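Local atomic coordinates of xylulose kinase (Escherichia coli, PDB entry 2ITM), a protein that phosphorylates D-xylulose to D-xylulose 5-phosphate at the expense of ATP, as a homodimeric sugar kinase of the FGGY family. Residues A[373-376]-A[377-380]. Numbering follows the deposited sequence.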
loop_
_atom_site.group_PDB
_atom_site.type_symbol
_atom_site.label_atom_id
_atom_site.label_comp_id
_atom_site.label_asym_id
_atom_site.label_seq_id
_atom_site.Cartn_x
_atom_site.Cartn_y
_atom_site.Cartn_z
ATOM N N LEU A 373 -9.514 17.887 2.457
ATOM C CA LEU A 373 -10.057 19.126 1.943
ATOM C C LEU A 373 -10.532 20.072 3.042
ATOM O O LEU A 373 -10.326 21.264 2.965
ATOM C CB LEU A 373 -11.180 18.852 0.946
ATOM C CG LEU A 373 -10.799 18.167 -0.369
ATOM C CD1 LEU A 373 -12.004 17.839 -1.199
ATOM C CD2 LEU A 373 -9.781 18.961 -1.157
ATOM N N ALA A 374 -11.172 19.520 4.064
ATOM C CA ALA A 374 -11.674 20.300 5.182
ATOM C C ALA A 374 -10.554 20.931 5.998
ATOM O O ALA A 374 -10.636 22.086 6.380
ATOM C CB ALA A 374 -12.551 19.454 6.059
ATOM N N ASP A 375 -9.513 20.156 6.264
ATOM C CA ASP A 375 -8.339 20.654 6.953
ATOM C C ASP A 375 -7.697 21.749 6.125
ATOM O O ASP A 375 -7.221 22.743 6.654
ATOM C CB ASP A 375 -7.330 19.530 7.184
ATOM C CG ASP A 375 -7.633 18.704 8.419
ATOM O OD1 ASP A 375 -8.334 19.194 9.322
ATOM O OD2 ASP A 375 -7.199 17.558 8.554
ATOM N N GLY A 376 -7.686 21.538 4.812
ATOM C CA GLY A 376 -7.138 22.498 3.875
ATOM C C GLY A 376 -7.827 23.842 3.959
ATOM O O GLY A 376 -7.189 24.891 4.057
ATOM N N MET A 377 -9.146 23.818 3.934
ATOM C CA MET A 377 -9.911 25.040 4.112
ATOM C C MET A 377 -9.720 25.680 5.492
ATOM O O MET A 377 -9.558 26.893 5.570
ATOM C CB MET A 377 -11.388 24.801 3.800
ATOM C CG MET A 377 -11.646 24.459 2.339
ATOM S SD MET A 377 -13.357 24.563 1.838
ATOM C CE MET A 377 -14.018 23.129 2.626
ATOM N N ASP A 378 -9.724 24.880 6.545
ATOM C CA ASP A 378 -9.500 25.372 7.896
ATOM C C ASP A 378 -8.215 26.196 8.017
ATOM O O ASP A 378 -8.199 27.237 8.625
ATOM C CB ASP A 378 -9.453 24.203 8.877
ATOM C CG ASP A 378 -10.824 23.616 9.169
ATOM O OD1 ASP A 378 -11.829 24.237 8.819
ATOM O OD2 ASP A 378 -10.975 22.533 9.746
ATOM N N VAL A 379 -7.138 25.698 7.429
ATOM C CA VAL A 379 -5.860 26.387 7.438
ATOM C C VAL A 379 -5.956 27.809 6.824
ATOM O O VAL A 379 -5.512 28.777 7.413
ATOM C CB VAL A 379 -4.782 25.562 6.708
ATOM C CG1 VAL A 379 -3.497 26.340 6.586
ATOM C CG2 VAL A 379 -4.557 24.255 7.394
ATOM N N VAL A 380 -6.562 27.906 5.650
ATOM C CA VAL A 380 -6.832 29.184 5.019
ATOM C C VAL A 380 -7.686 30.093 5.896
ATOM O O VAL A 380 -7.411 31.271 6.032
ATOM C CB VAL A 380 -7.451 28.983 3.637
ATOM C CG1 VAL A 380 -8.105 30.233 3.133
ATOM C CG2 VAL A 380 -6.393 28.511 2.667
HETATM O O HOH W 1 -8.384 21.264 10.680
#
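Asp375 and Asp378, one turn apart near the C-terminal end of helix 358-381, bind the same water and make this amphipathic α-helix in the C-terminal domain of an FGGY kinase a compact example of how one helix serves two environments. Both are partly exposed and mark its more open side, with the exposed Val379 beside them. The two carboxylates, of like charge, come close, OD1 of Asp375 lying 4.3 Å from OD2 of Asp378. The water bridges them, donating one hydrogen to Asp375 OD1 over 2.5 Å and the other to Asp378 OD2 over 3.0 Å. Helix 459-479 answers the paired negative charge with two arginines, Arg473 forming a salt bridge with Asp375 and Arg469 one with Asp378, which probably offsets their mutual repulsion. In Asp378, CG sits beside the backbone N (chi1 -75°), and this brings the carboxylate back over the preceding turn, its CG 3.2 Å from Ala374 O.

The other side of the helix is buried and largely apolar. Leu373 presses on helix 400-410, Ala374 sits between that helix and Arg469, and Met377 and Val380 meet Tyr259 of strand 257-262, part of the domain's central sheet. Met377 runs alongside its own turn: CG passes 3.5 Å from Leu373 O, and the bend at chi3 (-73°) brings CE back to 4.2 Å from the same Leu373 O. Val379 touches Val274, as Val380 does.

Regular i to i+4 bonds join the successive turns, with Met377 N giving its hydrogen to Leu373 O, Asp378 N to Ala374 O and Val379 N to Asp375 O; the last, from Val380 N to Gly376 O, is weak at 3.5 Å. Asp375 O is approached by a methyl group as well, Val379 CG2 lying 3.2 Å from it.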